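Local coordinates for protein endo-1,3-beta-glucanase, family GH16 (Zobellia galactanivorans, PDB 4BPZ) that probably hydrolyses internal beta-1,3-glucosidic bonds of laminarin, here as an engineered variant of the family 16 glycoside hydrolase part of a longer, calcium-binding protein, at residues Phe160-Gly174 against Val207-Asn219. The protein carries 1 engineered substitution. Residues are numbered along the deposited sequence; the frame is centred on the assembly and turned at random. Where two conformers were deposited one is given.
With GLC (alpha-D-glucopyranose), chain C.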
loop_
_atom_site.group_PDB
_atom_site.type_symbol
_atom_site.label_atom_id
_atom_site.label_comp_id
_atom_site.label_asym_id
_atom_site.label_seq_id
_atom_site.Cartn_x
_atom_site.Cartn_y
_atom_site.Cartn_z
ATOM N N PHE A 160 4.426 -10.030 5.434
ATOM C CA PHE A 160 5.788 -9.628 5.174
ATOM C C PHE A 160 6.355 -10.421 4.032
ATOM O O PHE A 160 6.114 -11.645 3.970
ATOM C CB PHE A 160 6.632 -9.856 6.474
ATOM C CG PHE A 160 6.180 -9.057 7.642
ATOM C CD1 PHE A 160 5.143 -9.442 8.486
ATOM C CD2 PHE A 160 6.803 -7.787 7.901
ATOM C CE1 PHE A 160 4.730 -8.636 9.544
ATOM C CE2 PHE A 160 6.400 -7.027 8.954
ATOM C CZ PHE A 160 5.364 -7.416 9.787
ATOM N N HIS A 161 7.113 -9.766 3.197
ATOM C CA HIS A 161 7.772 -10.425 2.038
ATOM C C HIS A 161 9.204 -9.972 1.998
ATOM O O HIS A 161 9.452 -8.735 1.950
ATOM C CB HIS A 161 7.103 -10.064 0.721
ATOM C CG HIS A 161 5.644 -10.357 0.621
ATOM N ND1 HIS A 161 4.616 -9.607 1.169
ATOM C CD2 HIS A 161 5.046 -11.476 0.125
ATOM C CE1 HIS A 161 3.446 -10.218 0.903
ATOM N NE2 HIS A 161 3.706 -11.318 0.272
ATOM N N TRP A 162 10.164 -10.901 2.006
ATOM C CA TRP A 162 11.552 -10.499 2.015
ATOM C C TRP A 162 12.408 -11.656 1.649
ATOM O O TRP A 162 11.962 -12.819 1.605
ATOM C CB TRP A 162 11.998 -9.934 3.346
ATOM C CG TRP A 162 12.242 -10.917 4.428
ATOM C CD1 TRP A 162 13.524 -11.358 4.851
ATOM C CD2 TRP A 162 11.279 -11.600 5.277
ATOM N NE1 TRP A 162 13.370 -12.181 5.909
ATOM C CE2 TRP A 162 12.049 -12.355 6.253
ATOM C CE3 TRP A 162 9.902 -11.616 5.334
ATOM C CZ2 TRP A 162 11.456 -13.213 7.176
ATOM C CZ3 TRP A 162 9.266 -12.433 6.268
ATOM C CH2 TRP A 162 10.073 -13.282 7.161
ATOM N N SER A 163 13.642 -11.406 1.277
ATOM C CA SER A 163 14.667 -12.455 1.281
ATOM C C SER A 163 15.723 -12.073 2.289
ATOM O O SER A 163 15.983 -10.883 2.502
ATOM C CB SER A 163 15.256 -12.748 -0.095
ATOM O OG SER A 163 15.746 -11.604 -0.734
ATOM N N ASP A 164 16.227 -13.066 3.006
ATOM C CA ASP A 164 17.284 -12.853 3.984
ATOM C C ASP A 164 18.504 -12.210 3.303
ATOM O O ASP A 164 18.793 -12.528 2.141
ATOM C CB ASP A 164 17.605 -14.151 4.690
ATOM C CG ASP A 164 16.931 -14.212 6.056
ATOM O OD1 ASP A 164 15.809 -13.622 6.422
ATOM O OD2 ASP A 164 17.630 -14.863 6.774
ATOM N N LEU A 165 19.218 -11.338 3.961
ATOM C CA LEU A 165 20.376 -10.690 3.324
ATOM C C LEU A 165 21.447 -11.662 2.962
ATOM O O LEU A 165 22.212 -11.435 2.039
ATOM C CB LEU A 165 20.960 -9.618 4.266
ATOM C CG LEU A 165 20.475 -8.211 3.914
ATOM C CD1 LEU A 165 19.032 -8.510 4.041
ATOM C CD2 LEU A 165 20.891 -7.089 4.832
ATOM N N ASN A 166 21.500 -12.753 3.707
ATOM C CA ASN A 166 22.608 -13.628 3.435
ATOM C C ASN A 166 22.111 -14.819 2.601
ATOM O O ASN A 166 22.907 -15.639 2.305
ATOM C CB ASN A 166 23.311 -13.988 4.705
ATOM C CG ASN A 166 22.497 -14.909 5.556
ATOM O OD1 ASN A 166 21.368 -15.312 5.160
ATOM N ND2 ASN A 166 23.066 -15.286 6.748
ATOM N N SER A 167 20.827 -14.821 2.160
ATOM C CA SER A 167 20.287 -15.839 1.221
ATOM C C SER A 167 19.402 -15.321 0.072
ATOM O O SER A 167 18.854 -14.257 0.112
ATOM C CB SER A 167 19.527 -16.926 1.955
ATOM O OG SER A 167 18.139 -16.821 1.663
ATOM N N ASP A 168 19.278 -16.079 -0.997
ATOM C CA ASP A 168 18.277 -15.766 -2.001
ATOM C C ASP A 168 16.912 -16.326 -1.536
ATOM O O ASP A 168 15.974 -16.275 -2.362
ATOM C CB ASP A 168 18.680 -16.282 -3.415
ATOM C CG ASP A 168 19.704 -15.361 -4.124
ATOM O OD1 ASP A 168 19.644 -14.111 -3.957
ATOM O OD2 ASP A 168 20.571 -15.895 -4.863
ATOM N N GLU A 169 16.803 -16.842 -0.282
ATOM C CA GLU A 169 15.615 -17.662 0.184
ATOM C C GLU A 169 14.403 -16.670 0.415
ATOM O O GLU A 169 14.460 -15.793 1.319
ATOM C CB GLU A 169 15.815 -18.405 1.538
ATOM C CG GLU A 169 16.921 -19.441 1.609
ATOM C CD GLU A 169 16.568 -20.790 0.999
ATOM O OE1 GLU A 169 15.762 -20.840 0.016
ATOM O OE2 GLU A 169 17.125 -21.804 1.514
ATOM N N TYR A 170 13.379 -16.741 -0.427
ATOM C CA TYR A 170 12.194 -15.887 -0.300
ATOM C C TYR A 170 11.350 -16.253 0.878
ATOM O O TYR A 170 10.984 -17.439 1.023
ATOM C CB TYR A 170 11.385 -15.945 -1.580
ATOM C CG TYR A 170 10.033 -15.304 -1.577
ATOM C CD1 TYR A 170 9.907 -13.979 -1.257
ATOM C CD2 TYR A 170 8.865 -15.991 -1.937
ATOM C CE1 TYR A 170 8.669 -13.347 -1.204
ATOM C CE2 TYR A 170 7.612 -15.347 -1.963
ATOM C CZ TYR A 170 7.511 -14.021 -1.607
ATOM O OH TYR A 170 6.262 -13.460 -1.647
ATOM N N GLN A 171 10.985 -15.305 1.723
ATOM C CA GLN A 171 10.132 -15.564 2.881
ATOM C C GLN A 171 8.850 -14.770 2.702
ATOM O O GLN A 171 8.897 -13.603 2.277
ATOM C CB GLN A 171 10.779 -15.056 4.209
ATOM C CG GLN A 171 12.257 -15.413 4.516
ATOM C CD GLN A 171 12.340 -16.779 5.010
ATOM O OE1 GLN A 171 13.035 -17.580 4.440
ATOM N NE2 GLN A 171 11.596 -17.073 6.083
ATOM N N ASN A 172 7.730 -15.363 3.100
ATOM C CA ASN A 172 6.414 -14.675 2.976
ATOM C C ASN A 172 5.573 -15.206 4.053
ATOM O O ASN A 172 5.254 -16.398 4.057
ATOM C CB ASN A 172 5.896 -15.075 1.549
ATOM C CG ASN A 172 4.426 -14.861 1.274
ATOM O OD1 ASN A 172 3.779 -14.062 1.910
ATOM N ND2 ASN A 172 3.953 -15.454 0.165
ATOM N N LEU A 173 5.175 -14.401 5.002
ATOM C CA LEU A 173 4.360 -14.902 6.113
ATOM C C LEU A 173 3.584 -13.786 6.709
ATOM O O LEU A 173 3.914 -12.623 6.496
ATOM C CB LEU A 173 5.146 -15.736 7.154
ATOM C CG LEU A 173 6.475 -15.119 7.524
ATOM C CD1 LEU A 173 6.336 -13.875 8.302
ATOM C CD2 LEU A 173 7.230 -16.111 8.410
ATOM N N GLY A 174 2.570 -14.101 7.468
ATOM C CA GLY A 174 1.781 -13.119 8.119
ATOM C C GLY A 174 0.549 -13.704 8.723
ATOM O O GLY A 174 0.479 -14.874 9.044
ATOM N N VAL A 207 -2.344 -8.068 14.301
ATOM C CA VAL A 207 -2.539 -8.976 13.182
ATOM C C VAL A 207 -1.347 -9.890 13.044
ATOM O O VAL A 207 -1.496 -11.116 12.871
ATOM C CB VAL A 207 -2.828 -8.194 11.875
ATOM C CG1 VAL A 207 -3.191 -9.158 10.804
ATOM C CG2 VAL A 207 -3.953 -7.185 12.086
ATOM N N TYR A 208 -0.158 -9.334 13.130
ATOM C CA TYR A 208 1.054 -10.164 13.080
ATOM C C TYR A 208 2.215 -9.352 13.679
ATOM O O TYR A 208 2.281 -8.132 13.496
ATOM C CB TYR A 208 1.404 -10.587 11.630
ATOM C CG TYR A 208 2.268 -11.817 11.567
ATOM C CD1 TYR A 208 1.707 -13.090 11.676
ATOM C CD2 TYR A 208 3.656 -11.731 11.432
ATOM C CE1 TYR A 208 2.504 -14.224 11.663
ATOM C CE2 TYR A 208 4.492 -12.850 11.391
ATOM C CZ TYR A 208 3.882 -14.139 11.480
ATOM O OH TYR A 208 4.631 -15.251 11.400
ATOM N N GLU A 209 3.128 -10.044 14.320
ATOM C CA GLU A 209 4.414 -9.513 14.718
ATOM C C GLU A 209 5.515 -10.391 14.257
ATOM O O GLU A 209 5.533 -11.592 14.567
ATOM C CB GLU A 209 4.444 -9.359 16.260
ATOM C CG GLU A 209 5.817 -9.045 16.815
ATOM C CD GLU A 209 5.808 -8.802 18.281
ATOM O OE1 GLU A 209 4.742 -8.671 18.905
ATOM O OE2 GLU A 209 6.911 -8.694 18.875
ATOM N N LEU A 210 6.487 -9.785 13.595
ATOM C CA LEU A 210 7.675 -10.446 13.088
ATOM C C LEU A 210 8.882 -9.917 13.769
ATOM O O LEU A 210 9.096 -8.689 13.798
ATOM C CB LEU A 210 7.784 -10.202 11.577
ATOM C CG LEU A 210 9.046 -10.834 10.935
ATOM C CD1 LEU A 210 9.118 -12.376 11.103
ATOM C CD2 LEU A 210 9.077 -10.453 9.463
ATOM N N LYS A 211 9.667 -10.775 14.382
ATOM C CA LYS A 211 10.946 -10.385 14.960
ATOM C C LYS A 211 11.874 -9.817 13.911
ATOM O O LYS A 211 11.995 -10.359 12.823
ATOM C CB LYS A 211 11.550 -11.636 15.630
ATOM C CG LYS A 211 12.870 -11.364 16.264
ATOM C CD LYS A 211 13.398 -12.666 16.876
ATOM C CE LYS A 211 14.762 -12.463 17.453
ATOM N NZ LYS A 211 14.697 -11.486 18.584
ATOM N N ASN A 212 12.518 -8.696 14.231
ATOM C CA ASN A 212 13.510 -8.114 13.340
ATOM C C ASN A 212 14.912 -8.630 13.606
ATOM O O ASN A 212 15.173 -9.168 14.682
ATOM C CB ASN A 212 13.439 -6.567 13.473
ATOM C CG ASN A 212 14.008 -5.824 12.268
ATOM O OD1 ASN A 212 13.921 -4.534 12.269
ATOM N ND2 ASN A 212 14.459 -6.460 11.283
ATOM N N SER A 213 15.797 -8.555 12.640
ATOM C CA SER A 213 17.176 -8.937 12.831
ATOM C C SER A 213 17.933 -8.226 11.700
ATOM O O SER A 213 17.409 -7.880 10.619
ATOM C CB SER A 213 17.415 -10.473 12.750
ATOM O OG SER A 213 17.477 -10.917 11.421
ATOM N N GLN A 214 19.245 -8.199 11.852
ATOM C CA GLN A 214 20.121 -7.647 10.773
ATOM C C GLN A 214 20.152 -8.493 9.511
ATOM O O GLN A 214 20.632 -8.016 8.500
ATOM C CB GLN A 214 21.514 -7.372 11.330
ATOM C CG GLN A 214 21.495 -6.071 12.166
ATOM C CD GLN A 214 21.377 -4.796 11.258
ATOM O OE1 GLN A 214 21.789 -4.798 10.101
ATOM N NE2 GLN A 214 20.710 -3.782 11.731
ATOM N N ASN A 215 19.703 -9.738 9.560
ATOM C CA ASN A 215 19.639 -10.525 8.365
ATOM C C ASN A 215 18.381 -10.235 7.559
ATOM O O ASN A 215 18.167 -10.933 6.581
ATOM C CB ASN A 215 19.700 -12.008 8.737
ATOM C CG ASN A 215 20.343 -12.871 7.661
ATOM O OD1 ASN A 215 20.060 -14.047 7.601
ATOM N ND2 ASN A 215 21.149 -12.290 6.786
ATOM N N THR A 216 17.525 -9.259 7.953
ATOM C CA THR A 216 16.308 -8.904 7.187
ATOM C C THR A 216 16.534 -7.519 6.516
ATOM O O THR A 216 17.322 -6.778 7.007
ATOM C CB THR A 216 15.070 -8.522 8.165
ATOM O OG1 THR A 216 15.207 -7.189 8.740
ATOM C CG2 THR A 216 14.774 -9.444 9.148
ATOM N N PRO A 217 15.794 -7.164 5.481
ATOM C CA PRO A 217 15.866 -5.810 4.907
ATOM C C PRO A 217 15.017 -4.777 5.637
ATOM O O PRO A 217 14.650 -3.644 5.002
ATOM C CB PRO A 217 15.421 -6.039 3.463
ATOM C CG PRO A 217 14.518 -7.258 3.571
ATOM C CD PRO A 217 15.037 -8.129 4.652
ATOM N N TYR A 218 14.831 -4.917 6.912
ATOM C CA TYR A 218 13.950 -4.059 7.702
ATOM C C TYR A 218 14.738 -3.183 8.667
ATOM O O TYR A 218 14.302 -2.848 9.747
ATOM C CB TYR A 218 12.897 -4.861 8.451
ATOM C CG TYR A 218 12.026 -5.717 7.522
ATOM C CD1 TYR A 218 11.196 -5.114 6.606
ATOM C CD2 TYR A 218 12.030 -7.091 7.569
ATOM C CE1 TYR A 218 10.363 -5.865 5.785
ATOM C CE2 TYR A 218 11.222 -7.835 6.756
ATOM C CZ TYR A 218 10.383 -7.265 5.870
ATOM O OH TYR A 218 9.515 -8.017 5.100
ATOM N N ASN A 219 15.969 -2.776 8.243
ATOM C CA ASN A 219 16.832 -1.874 9.059
ATOM C C ASN A 219 17.369 -0.753 8.219
ATOM O O ASN A 219 18.372 -0.104 8.587
ATOM C CB ASN A 219 17.958 -2.665 9.754
ATOM C CG ASN A 219 17.334 -3.695 10.695
ATOM O OD1 ASN A 219 16.801 -3.401 11.765
ATOM N ND2 ASN A 219 17.350 -4.918 10.185
HETATM C C1 GLC C . 2.215 -7.467 -1.161
HETATM C C2 GLC C . 2.655 -8.218 -2.463
HETATM C C3 GLC C . 2.726 -7.167 -3.579
HETATM C C4 GLC C . 1.451 -6.455 -3.711
HETATM C C5 GLC C . 1.303 -5.697 -2.414
HETATM C C6 GLC C . 0.044 -4.864 -2.331
HETATM O O1 GLC C . 3.263 -6.736 -0.560
HETATM O O2 GLC C . 3.891 -8.827 -2.186
HETATM O O3 GLC C . 3.066 -7.853 -4.858
HETATM O O4 GLC C . 1.492 -5.570 -4.847
HETATM O O5 GLC C . 1.213 -6.665 -1.345
HETATM O O6 GLC C . -1.131 -5.657 -2.457
#
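L210 is the bump at the middle of this interface, set into the angle between two aromatic rings of strand 160-163. Its CB sits over the centre of the F160 ring, 4.0 Å from the centroid, while CD2 bridges the two, touching F160 CG and lying over the six-membered ring of W162; CG, anti to the backbone N (chi1 178°), extends the side chain from F160 toward W162. Y218 comes onto the same indole face, its CE2 edge toward the five-membered ring with the planes at 65°, and its hydroxyl is hydrogen-bonded to S142 O on strand 142-144. P217 fills the hollow beside it, CD 3.6 Å from W162 CD1. The indole is kept from turning by its own NE1, which donates to D164 OD1 at 2.9 Å, nearly in the ring plane.

At the other end, Y208 lies flat on G174, whose CA stands 3.7 Å from the ring centroid; L173 CD1 meets Y208 CE2, and F160 CE1 touches Y208 CD2. With an alanine here in place of the tyrosine, G174 CA is likely to lose the ring lying over it, and L173 CD1 and F160 CE1 the wall they rest against.

Out at the loops, L165 N donates to N215 O (2.9 Å), coming from above the carbonyl plane, and this bond ties the type I turn D164-S167 to the type I turn S213-T216.

On its far side the strand turns H161 to the glycan, the imidazole face under GLC O2. The whole is the layered packing of a GH16 beta-jelly roll, a sandwich in which side chains between the sheets back the strand that lines the substrate cleft.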